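Local coordinates for 49 protein (PDB 6A4V) that probably interacts with the host poly(ADP-ribose) polymerase 1 and thereby facilitates replication of a murine gammaherpesvirus, at residues N218-V221 and Y222-V226; E95-I98 and R99-L103; Y191-N194 and F195-L199. All blocks are in the same frame, centred on the assembly; numbering follows the deposited sequence.

Three one-turn contacts in a predominantly helical chain illustrate how a helix is started, carried on and packed. Along the sequence they come in the order contact 2, contact 3, contact 1: on helix 89-104, at the start of helix 195-203 just after the short strand 192-193, and on helix 213-235. The centre of contact 1 is about 11 Å from that of contact 2 and about 13 Å from that of contact 3, whereas contacts 2 and 3 are about 19 Å apart, centre to centre. By packing on L96, F195 and L199, W223 of contact 1 joins helices 89-104 and 195-203 in one packed unit, while those two helices also face the second subunit.

Contact 1 (N218-V221 and Y222-V226); sequences NVLV and YWVSV
V219 and W223, one helical turn apart, extend alongside each other in the same direction. CG1 of V219 sits at the edge of the indole, in its plane, 3.7 Å from CD1 of W223. This is i to i+4 packing within helix 213-235, here buried in the subunit. The next pair round the turn is looser: CD1 of L220 approaches CG2 of V224 at 4.2 Å, the two side chains crossing at a slant.

The third pair is polar. S225 OG donates to the carbonyl oxygen of V221 over 2.7 Å, while S225 N gives the same V221 O its regular helical bond at 2.9 Å. The two donors come from opposite faces of the V221 carbonyl plane, the hydroxyl standing 39° out of it. With OG beside its own backbone N (chi1 -42°), the serine folds back along the helix, and its hydroxyl finds a partner in the main chain of the preceding turn. Backbone bonds from Y222 N to N218 O, W223 N to V219 O and V224 N to L220 O continue the ladder.

Neighbouring helices enclose the turn. L93 and L96 of helix 89-104 and L199 and S202 of helix 195-203 touch W223, and W164 of helix 161-168 lies against V224 and S225. Two polar ends have partners beyond the turn: N218 OD1 accepts from T170 N, and the hydroxyl of Y222 bonds to F198 O. The Y222 ring also meets its neighbours in the helix: its CD2 lies 3.8 Å above one face of the W223 indole, toward the rim, and CG2 of V226 stands 4.0 Å over a face of the tyrosine ring itself.

Contact 2 (E95-I98 and R99-L103); sequences ELII and RHLTL
R99 folds back along its helix over E95 and L96, and its NH1 reaches out to form a salt bridge with E300 of the second subunit. The guanidinium lies with one face over the preceding turn: both E95 O and L96 CA are 3.6 Å above its plane, toward the rim. A bend at chi3 (-75°) turns the chain so that NH2 comes within 3.7 Å of L96 CA. R288 of the second subunit lies close to NH2 as well, and the E300 carboxylate probably balances part of this positive charge.

Across the turn the firmer main-chain bonds are H100 N to L96 O and L101 N to I97 O, the latter 2.8 Å long. R99 N makes a weak i+4 bond to E95 O and a weak i+3 bond to L96 O. The i to i+4 pattern continues helix 89-104, whose sides meet three different neighbours: helix 213-235, helix 111-126 and the second subunit. H100 faces helix 213-235, touching V219 and L220, and its NE2 is hydrogen-bonded to G216 O.

T102 OG1 donates to the R99 carbonyl oxygen over 2.5 Å, and that R99 O also accepts from L103 N. Apolar packing completes the turn: the side chains of I97 and L101 run abreast, with CG2 of I97 4.1 Å from CD1 of L101. Both touch L124 of helix 111-126.

Contact 3 (Y191-N194 and F195-L199); sequences YMYN and FKTFL
N194 and T197 meet with their side chains at about a right angle, the amide oxygen of the asparagine set against the hydroxyl of the threonine. T197 OG1 donates to N194 OD1 over 2.6 Å, in the plane of the amide carbonyl. The same N194 OD1 takes a second bond from the backbone, T197 N, at 3.0 Å; this donor stands above the carbonyl plane, 38° out of it. The torsions of the asparagine favour this: CG lies between its own backbone N and carbonyl carbon (chi1 66°), which carries OD1 forward over the first turn. The other end of the amide is also occupied, since N194 ND2 is hydrogen-bonded to E38, so both ends of the group are held and its rotation is restricted.

This is an N-cap: N194 follows the short strand 192-193 and, through OD1, satisfies an amide at the start of helix 195-203, where no earlier turn supplies a carbonyl. The regular pattern begins at once, with F198 N bonded to N194 O at 3.2 Å.

Y193 and F198 bring the strand side of the contact against the helix. CB of Y193 packs on CE2 of the F198 ring at 3.7 Å, while farther along its side chain CD1 of Y193 meets CG2 of T197 at 4.0 Å, these two side chains crossing obliquely. The phenol of Y193 is stacked with F39, and M183 of helix 173-184 touches Y193, T197 and F198 alike. On another side of the turn F195 packs against L296 of the second subunit.

Contact 1 (N218-V221 and Y222-V226)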
ATOM      1  N   ASN B 218     -22.890 -20.608   7.082  1.00 59.35           N
ATOM      2  CA  ASN B 218     -21.617 -20.458   7.754  1.00 64.32           C
ATOM      3  C   ASN B 218     -20.927 -19.145   7.333  1.00 66.11           C
ATOM      4  O   ASN B 218     -20.375 -18.419   8.149  1.00 70.05           O
ATOM      5  CB  ASN B 218     -20.748 -21.697   7.521  1.00 63.74           C
ATOM      6  CG  ASN B 218     -21.091 -22.838   8.457  1.00 66.75           C
ATOM      7  OD1 ASN B 218     -21.936 -22.695   9.338  1.00 76.22           O
ATOM      8  ND2 ASN B 218     -20.439 -23.978   8.288  1.00 68.55           N
ATOM      9  N   VAL B 219     -20.963 -18.840   6.040  1.00 66.29           N
ATOM     10  CA  VAL B 219     -20.303 -17.689   5.478  1.00 57.08           C
ATOM     11  C   VAL B 219     -21.053 -16.422   5.906  1.00 51.80           C
ATOM     12  O   VAL B 219     -20.445 -15.389   6.167  1.00 49.76           O
ATOM     13  CB  VAL B 219     -20.247 -17.810   3.941  1.00 57.15           C
ATOM     14  CG1 VAL B 219     -20.113 -16.471   3.234  1.00 58.74           C
ATOM     15  CG2 VAL B 219     -19.138 -18.736   3.493  1.00 60.45           C
ATOM     16  N   LEU B 220     -22.381 -16.470   5.888  1.00 54.26           N
ATOM     17  CA  LEU B 220     -23.158 -15.312   6.338  1.00 50.09           C
ATOM     18  C   LEU B 220     -22.783 -14.975   7.771  1.00 47.97           C
ATOM     19  O   LEU B 220     -22.688 -13.814   8.166  1.00 46.05           O
ATOM     20  CB  LEU B 220     -24.645 -15.610   6.311  1.00 47.04           C
ATOM     21  CG  LEU B 220     -25.489 -14.444   6.813  1.00 49.99           C
ATOM     22  CD1 LEU B 220     -25.079 -13.145   6.128  1.00 55.40           C
ATOM     23  CD2 LEU B 220     -26.965 -14.718   6.583  1.00 46.75           C
ATOM     24  N   VAL B 221     -22.613 -16.037   8.551  1.00 46.77           N
ATOM     25  CA  VAL B 221     -22.401 -15.912   9.928  1.00 44.93           C
ATOM     26  C   VAL B 221     -21.087 -15.184  10.113  1.00 47.52           C
ATOM     27  O   VAL B 221     -20.971 -14.301  10.958  1.00 56.41           O
ATOM     28  CB  VAL B 221     -22.332 -17.281  10.627  1.00 43.62           C
ATOM     29  CG1 VAL B 221     -21.486 -17.200  11.883  1.00 50.75           C
ATOM     30  CG2 VAL B 221     -23.698 -17.825  10.943  1.00 43.92           C
ATOM     31  N   TYR B 222     -20.090 -15.690   9.395  1.00 49.25           N
ATOM     32  CA  TYR B 222     -18.701 -15.258   9.546  1.00 49.56           C
ATOM     33  C   TYR B 222     -18.635 -13.770   9.184  1.00 49.42           C
ATOM     34  O   TYR B 222     -18.082 -12.997   9.909  1.00 57.96           O
ATOM     35  CB  TYR B 222     -17.821 -16.122   8.641  1.00 41.87           C
ATOM     36  CG  TYR B 222     -16.394 -15.683   8.452  1.00 44.63           C
ATOM     37  CD1 TYR B 222     -15.385 -16.174   9.269  1.00 40.00           C
ATOM     38  CD2 TYR B 222     -16.032 -14.835   7.418  1.00 38.26           C
ATOM     39  CE1 TYR B 222     -14.062 -15.823   9.067  1.00 38.91           C
ATOM     40  CE2 TYR B 222     -14.706 -14.497   7.190  1.00 42.80           C
ATOM     41  CZ  TYR B 222     -13.716 -14.971   8.039  1.00 42.71           C
ATOM     42  OH  TYR B 222     -12.395 -14.645   7.866  1.00 35.92           O
ATOM     43  N   TRP B 223     -19.277 -13.392   8.081  1.00 44.42           N
ATOM     44  CA  TRP B 223     -19.251 -12.009   7.680  1.00 51.07           C
ATOM     45  C   TRP B 223     -20.084 -11.116   8.593  1.00 51.02           C
ATOM     46  O   TRP B 223     -19.772  -9.940   8.735  1.00 45.65           O
ATOM     47  CB  TRP B 223     -19.642 -11.830   6.220  1.00 50.68           C
ATOM     48  CG  TRP B 223     -18.523 -12.289   5.344  1.00 49.60           C
ATOM     49  CD1 TRP B 223     -18.489 -13.413   4.578  1.00 53.89           C
ATOM     50  CD2 TRP B 223     -17.252 -11.656   5.175  1.00 51.16           C
ATOM     51  NE1 TRP B 223     -17.293 -13.515   3.932  1.00 45.87           N
ATOM     52  CE2 TRP B 223     -16.518 -12.439   4.264  1.00 55.02           C
ATOM     53  CE3 TRP B 223     -16.700 -10.451   5.613  1.00 51.54           C
ATOM     54  CZ2 TRP B 223     -15.227 -12.093   3.851  1.00 51.72           C
ATOM     55  CZ3 TRP B 223     -15.444 -10.093   5.184  1.00 37.64           C
ATOM     56  CH2 TRP B 223     -14.701 -10.930   4.357  1.00 50.93           C
ATOM     57  N   VAL B 224     -21.099 -11.664   9.255  1.00 48.89           N
ATOM     58  CA  VAL B 224     -21.815 -10.842  10.186  1.00 46.86           C
ATOM     59  C   VAL B 224     -20.869 -10.583  11.362  1.00 40.56           C
ATOM     60  O   VAL B 224     -20.780  -9.503  11.849  1.00 45.43           O
ATOM     61  CB  VAL B 224     -23.131 -11.496  10.663  1.00 48.47           C
ATOM     62  CG1 VAL B 224     -23.510 -11.044  12.054  1.00 50.12           C
ATOM     63  CG2 VAL B 224     -24.294 -11.237   9.730  1.00 46.18           C
ATOM     64  N   SER B 225     -20.219 -11.632  11.838  1.00 37.19           N
ATOM     65  CA  SER B 225     -19.312 -11.544  12.928  1.00 43.87           C
ATOM     66  C   SER B 225     -18.217 -10.516  12.579  1.00 43.96           C
ATOM     67  O   SER B 225     -17.937  -9.673  13.352  1.00 40.18           O
ATOM     68  CB  SER B 225     -18.695 -12.873  13.283  1.00 42.76           C
ATOM     69  OG  SER B 225     -19.636 -13.955  13.251  1.00 46.04           O
ATOM     70  N   VAL B 226     -17.588 -10.665  11.420  1.00 38.53           N
ATOM     71  CA  VAL B 226     -16.559  -9.764  11.007  1.00 37.99           C
ATOM     72  C   VAL B 226     -17.135  -8.351  10.964  1.00 33.43           C
ATOM     73  O   VAL B 226     -16.519  -7.414  11.407  1.00 37.53           O
ATOM     74  CB  VAL B 226     -15.946 -10.115   9.641  1.00 34.70           C
ATOM     75  CG1 VAL B 226     -15.024  -8.993   9.193  1.00 38.55           C
ATOM     76  CG2 VAL B 226     -15.220 -11.431   9.666  1.00 31.81           C
TER

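Contact 2 (E95-I98 and R99-L103)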
ATOM      1  N   GLU B  95     -22.020  -3.553   1.813  1.00 45.06           N
ATOM      2  CA  GLU B  95     -22.214  -3.891   0.407  1.00 38.44           C
ATOM      3  C   GLU B  95     -21.785  -5.345   0.179  1.00 33.77           C
ATOM      4  O   GLU B  95     -22.402  -6.099  -0.651  1.00 36.94           O
ATOM      5  CB  GLU B  95     -21.514  -2.835  -0.458  1.00 45.85           C
ATOM      6  CG  GLU B  95     -22.067  -2.662  -1.857  1.00 61.02           C
ATOM      7  CD  GLU B  95     -23.523  -2.250  -2.008  1.00 68.00           C
ATOM      8  OE1 GLU B  95     -23.891  -1.124  -1.558  1.00 70.95           O
ATOM      9  OE2 GLU B  95     -24.282  -3.060  -2.582  1.00 57.71           O
ATOM     10  N   LEU B  96     -20.810  -5.847   0.923  1.00 33.33           N
ATOM     11  CA  LEU B  96     -20.444  -7.277   0.667  1.00 38.00           C
ATOM     12  C   LEU B  96     -21.554  -8.229   1.145  1.00 47.28           C
ATOM     13  O   LEU B  96     -21.747  -9.277   0.592  1.00 49.21           O
ATOM     14  CB  LEU B  96     -19.127  -7.585   1.368  1.00 33.09           C
ATOM     15  CG  LEU B  96     -18.728  -9.057   1.378  1.00 40.67           C
ATOM     16  CD1 LEU B  96     -17.247  -9.185   1.704  1.00 36.45           C
ATOM     17  CD2 LEU B  96     -19.542  -9.883   2.359  1.00 38.45           C
ATOM     18  N   ILE B  97     -22.242  -7.848   2.222  1.00 46.28           N
ATOM     19  CA  ILE B  97     -23.122  -8.734   2.924  1.00 45.86           C
ATOM     20  C   ILE B  97     -24.409  -8.785   2.106  1.00 46.90           C
ATOM     21  O   ILE B  97     -24.902  -9.893   1.765  1.00 46.60           O
ATOM     22  CB  ILE B  97     -23.330  -8.272   4.394  1.00 41.11           C
ATOM     23  CG1 ILE B  97     -22.274  -8.868   5.326  1.00 36.09           C
ATOM     24  CG2 ILE B  97     -24.738  -8.634   4.886  1.00 49.74           C
ATOM     25  CD1 ILE B  97     -22.144  -8.202   6.696  1.00 33.01           C
ATOM     26  N   ILE B  98     -24.906  -7.588   1.752  1.00 40.29           N
ATOM     27  CA  ILE B  98     -25.966  -7.450   0.821  1.00 39.69           C
ATOM     28  C   ILE B  98     -25.781  -8.369  -0.387  1.00 44.91           C
ATOM     29  O   ILE B  98     -26.798  -8.678  -1.043  1.00 43.14           O
ATOM     30  CB  ILE B  98     -26.108  -6.038   0.219  1.00 36.39           C
ATOM     31  CG1 ILE B  98     -26.667  -5.065   1.239  1.00 32.64           C
ATOM     32  CG2 ILE B  98     -27.003  -6.162  -0.995  1.00 33.47           C
ATOM     33  CD1 ILE B  98     -26.634  -3.601   0.838  1.00 35.02           C
ATOM     34  N   ARG B  99     -24.533  -8.560  -0.826  1.00 48.03           N
ATOM     35  CA  ARG B  99     -24.267  -9.348  -2.028  1.00 52.34           C
ATOM     36  C   ARG B  99     -24.507 -10.804  -1.683  1.00 47.54           C
ATOM     37  O   ARG B  99     -25.202 -11.523  -2.419  1.00 60.39           O
ATOM     38  CB  ARG B  99     -22.848  -9.171  -2.591  1.00 64.21           C
ATOM     39  CG  ARG B  99     -22.806  -8.444  -3.933  1.00 70.49           C
ATOM     40  CD  ARG B  99     -21.431  -8.277  -4.583  1.00 78.91           C
ATOM     41  NE  ARG B  99     -20.580  -7.250  -3.973  1.00 71.92           N
ATOM     42  CZ  ARG B  99     -19.553  -7.496  -3.154  1.00 62.09           C
ATOM     43  NH1 ARG B  99     -19.139  -8.737  -2.963  1.00 52.68           N
ATOM     44  NH2 ARG B  99     -18.891  -6.499  -2.582  1.00 64.33           N
ATOM     45  N   HIS B 100     -23.924 -11.237  -0.569  1.00 38.83           N
ATOM     46  CA  HIS B 100     -24.145 -12.592  -0.065  1.00 44.82           C
ATOM     47  C   HIS B 100     -25.626 -12.918   0.153  1.00 56.98           C
ATOM     48  O   HIS B 100     -26.025 -14.060  -0.019  1.00 58.59           O
ATOM     49  CB  HIS B 100     -23.489 -12.742   1.280  1.00 51.16           C
ATOM     50  CG  HIS B 100     -23.260 -14.160   1.568  1.00 48.93           C
ATOM     51  ND1 HIS B 100     -22.466 -14.883   0.755  1.00 45.71           N
ATOM     52  CD2 HIS B 100     -23.681 -14.977   2.563  1.00 55.10           C
ATOM     53  CE1 HIS B 100     -22.352 -16.116   1.231  1.00 54.69           C
ATOM     54  NE2 HIS B 100     -23.125 -16.223   2.330  1.00 52.88           N
ATOM     55  N   LEU B 101     -26.429 -11.917   0.547  1.00 58.09           N
ATOM     56  CA  LEU B 101     -27.860 -12.127   0.784  1.00 61.17           C
ATOM     57  C   LEU B 101     -28.560 -12.409  -0.556  1.00 69.86           C
ATOM     58  O   LEU B 101     -29.354 -13.355  -0.622  1.00 59.91           O
ATOM     59  CB  LEU B 101     -28.502 -10.933   1.512  1.00 58.95           C
ATOM     60  CG  LEU B 101     -28.057 -10.711   2.969  1.00 59.07           C
ATOM     61  CD1 LEU B 101     -28.472  -9.328   3.453  1.00 58.86           C
ATOM     62  CD2 LEU B 101     -28.615 -11.772   3.920  1.00 56.00           C
ATOM     63  N   THR B 102     -28.286 -11.596  -1.595  1.00 70.02           N
ATOM     64  CA  THR B 102     -28.904 -11.780  -2.907  1.00 69.72           C
ATOM     65  C   THR B 102     -28.533 -13.183  -3.417  1.00 67.08           C
ATOM     66  O   THR B 102     -29.387 -13.950  -3.807  1.00 69.68           O
ATOM     67  CB  THR B 102     -28.530 -10.690  -3.919  1.00 69.87           C
ATOM     68  OG1 THR B 102     -27.112 -10.772  -3.916  1.00 67.65           O
ATOM     69  CG2 THR B 102     -29.027  -9.288  -3.606  1.00 66.18           C
ATOM     70  N   LEU B 103     -27.263 -13.551  -3.310  1.00 60.15           N
ATOM     71  CA  LEU B 103     -26.847 -14.888  -3.628  1.00 62.13           C
ATOM     72  C   LEU B 103     -27.700 -15.934  -2.897  1.00 68.04           C
ATOM     73  O   LEU B 103     -27.993 -16.983  -3.458  1.00 59.49           O
ATOM     74  CB  LEU B 103     -25.376 -15.053  -3.245  1.00 68.78           C
ATOM     75  CG  LEU B 103     -24.829 -16.479  -3.315  1.00 79.25           C
ATOM     76  CD1 LEU B 103     -23.308 -16.453  -3.259  1.00 83.88           C
ATOM     77  CD2 LEU B 103     -25.388 -17.377  -2.210  1.00 76.81           C
TER

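Contact 3 (Y191-N194 and F195-L199)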
ATOM      1  N   TYR B 191      -5.409  -6.332  18.977  1.00 38.08           N
ATOM      2  CA  TYR B 191      -5.042  -6.322  17.552  1.00 39.70           C
ATOM      3  C   TYR B 191      -6.332  -6.446  16.750  1.00 43.33           C
ATOM      4  O   TYR B 191      -7.378  -6.706  17.330  1.00 33.49           O
ATOM      5  CB  TYR B 191      -4.075  -7.449  17.196  1.00 43.06           C
ATOM      6  CG  TYR B 191      -4.484  -8.820  17.678  1.00 43.99           C
ATOM      7  CD1 TYR B 191      -4.052  -9.323  18.891  1.00 53.95           C
ATOM      8  CD2 TYR B 191      -5.313  -9.605  16.924  1.00 54.40           C
ATOM      9  CE1 TYR B 191      -4.400 -10.596  19.318  1.00 57.39           C
ATOM     10  CE2 TYR B 191      -5.697 -10.866  17.340  1.00 56.77           C
ATOM     11  CZ  TYR B 191      -5.236 -11.368  18.537  1.00 56.70           C
ATOM     12  OH  TYR B 191      -5.628 -12.620  18.901  1.00 60.91           O
ATOM     13  N   MET B 192      -6.234  -6.186  15.437  1.00 42.90           N
ATOM     14  CA  MET B 192      -7.270  -6.445  14.492  1.00 41.20           C
ATOM     15  C   MET B 192      -6.604  -7.000  13.242  1.00 44.17           C
ATOM     16  O   MET B 192      -5.525  -6.585  12.875  1.00 38.00           O
ATOM     17  CB  MET B 192      -8.088  -5.205  14.108  1.00 46.37           C
ATOM     18  CG  MET B 192      -9.449  -5.090  14.781  1.00 51.56           C
ATOM     19  SD  MET B 192     -10.681  -6.333  14.333  1.00 50.06           S
ATOM     20  CE  MET B 192     -11.861  -5.377  13.394  1.00 56.28           C
ATOM     21  N   TYR B 193      -7.241  -7.998  12.634  1.00 47.87           N
ATOM     22  CA  TYR B 193      -6.807  -8.437  11.326  1.00 41.35           C
ATOM     23  C   TYR B 193      -7.396  -7.484  10.290  1.00 34.17           C
ATOM     24  O   TYR B 193      -8.417  -6.858  10.525  1.00 32.43           O
ATOM     25  CB  TYR B 193      -7.210  -9.889  11.096  1.00 38.65           C
ATOM     26  CG  TYR B 193      -6.371 -10.826  11.917  1.00 42.39           C
ATOM     27  CD1 TYR B 193      -5.084 -11.114  11.513  1.00 44.22           C
ATOM     28  CD2 TYR B 193      -6.860 -11.461  13.052  1.00 39.14           C
ATOM     29  CE1 TYR B 193      -4.266 -11.947  12.257  1.00 48.45           C
ATOM     30  CE2 TYR B 193      -6.050 -12.302  13.801  1.00 44.90           C
ATOM     31  CZ  TYR B 193      -4.754 -12.556  13.390  1.00 46.99           C
ATOM     32  OH  TYR B 193      -3.893 -13.339  14.096  1.00 53.00           O
ATOM     33  N   ASN B 194      -6.734  -7.364   9.156  1.00 29.48           N
ATOM     34  CA  ASN B 194      -7.261  -6.546   8.043  1.00 31.05           C
ATOM     35  C   ASN B 194      -8.205  -7.386   7.156  1.00 36.06           C
ATOM     36  O   ASN B 194      -8.309  -8.616   7.223  1.00 38.18           O
ATOM     37  CB  ASN B 194      -6.098  -5.975   7.238  1.00 31.59           C
ATOM     38  CG  ASN B 194      -5.311  -7.064   6.531  1.00 41.12           C
ATOM     39  OD1 ASN B 194      -5.665  -8.253   6.586  1.00 51.47           O
ATOM     40  ND2 ASN B 194      -4.270  -6.669   5.839  1.00 39.14           N
ATOM     41  N   PHE B 195      -8.919  -6.705   6.285  1.00 33.11           N
ATOM     42  CA  PHE B 195      -9.909  -7.296   5.417  1.00 37.23           C
ATOM     43  C   PHE B 195      -9.373  -8.395   4.484  1.00 43.43           C
ATOM     44  O   PHE B 195      -9.997  -9.418   4.310  1.00 43.15           O
ATOM     45  CB  PHE B 195     -10.463  -6.171   4.568  1.00 39.93           C
ATOM     46  CG  PHE B 195     -11.480  -6.597   3.571  1.00 43.09           C
ATOM     47  CD1 PHE B 195     -12.481  -7.479   3.917  1.00 45.58           C
ATOM     48  CD2 PHE B 195     -11.480  -6.041   2.300  1.00 45.23           C
ATOM     49  CE1 PHE B 195     -13.433  -7.850   2.980  1.00 43.83           C
ATOM     50  CE2 PHE B 195     -12.444  -6.401   1.379  1.00 44.13           C
ATOM     51  CZ  PHE B 195     -13.417  -7.302   1.724  1.00 42.99           C
ATOM     52  N   LYS B 196      -8.266  -8.131   3.802  1.00 37.49           N
ATOM     53  CA  LYS B 196      -7.602  -9.096   2.959  1.00 40.06           C
ATOM     54  C   LYS B 196      -7.510 -10.410   3.742  1.00 46.16           C
ATOM     55  O   LYS B 196      -7.907 -11.468   3.248  1.00 41.77           O
ATOM     56  CB  LYS B 196      -6.266  -8.468   2.528  1.00 52.60           C
ATOM     57  CG  LYS B 196      -5.185  -9.388   2.006  1.00 68.58           C
ATOM     58  CD  LYS B 196      -4.064  -8.640   1.275  1.00 84.45           C
ATOM     59  CE  LYS B 196      -4.547  -7.895   0.041  1.00 96.65           C
ATOM     60  NZ  LYS B 196      -3.643  -8.041  -1.133  1.00 91.74           N
ATOM     61  N   THR B 197      -7.063 -10.343   5.003  1.00 39.51           N
ATOM     62  CA  THR B 197      -6.988 -11.580   5.792  1.00 42.10           C
ATOM     63  C   THR B 197      -8.364 -12.215   6.040  1.00 43.42           C
ATOM     64  O   THR B 197      -8.491 -13.432   6.012  1.00 47.89           O
ATOM     65  CB  THR B 197      -6.205 -11.316   7.066  1.00 33.21           C
ATOM     66  OG1 THR B 197      -4.988 -10.762   6.552  1.00 28.99           O
ATOM     67  CG2 THR B 197      -5.972 -12.547   7.884  1.00 33.20           C
ATOM     68  N   PHE B 198      -9.398 -11.428   6.305  1.00 45.98           N
ATOM     69  CA  PHE B 198     -10.669 -12.065   6.670  1.00 42.77           C
ATOM     70  C   PHE B 198     -11.241 -12.743   5.423  1.00 49.18           C
ATOM     71  O   PHE B 198     -11.899 -13.798   5.539  1.00 48.73           O
ATOM     72  CB  PHE B 198     -11.676 -11.092   7.277  1.00 39.58           C
ATOM     73  CG  PHE B 198     -11.474 -10.763   8.726  1.00 37.84           C
ATOM     74  CD1 PHE B 198     -11.695 -11.724   9.686  1.00 39.73           C
ATOM     75  CD2 PHE B 198     -11.060  -9.506   9.128  1.00 42.73           C
ATOM     76  CE1 PHE B 198     -11.505 -11.445  11.014  1.00 36.33           C
ATOM     77  CE2 PHE B 198     -10.779  -9.255  10.462  1.00 41.38           C
ATOM     78  CZ  PHE B 198     -11.074 -10.204  11.400  1.00 38.10           C
ATOM     79  N   LEU B 199     -10.975 -12.128   4.260  1.00 51.34           N
ATOM     80  CA  LEU B 199     -11.300 -12.659   2.933  1.00 50.48           C
ATOM     81  C   LEU B 199     -10.607 -13.993   2.728  1.00 50.55           C
ATOM     82  O   LEU B 199     -11.213 -15.001   2.346  1.00 59.27           O
ATOM     83  CB  LEU B 199     -10.855 -11.660   1.860  1.00 48.80           C
ATOM     84  CG  LEU B 199     -11.848 -10.532   1.616  1.00 49.36           C
ATOM     85  CD1 LEU B 199     -11.236  -9.373   0.844  1.00 41.17           C
ATOM     86  CD2 LEU B 199     -13.052 -11.055   0.872  1.00 47.79           C
TER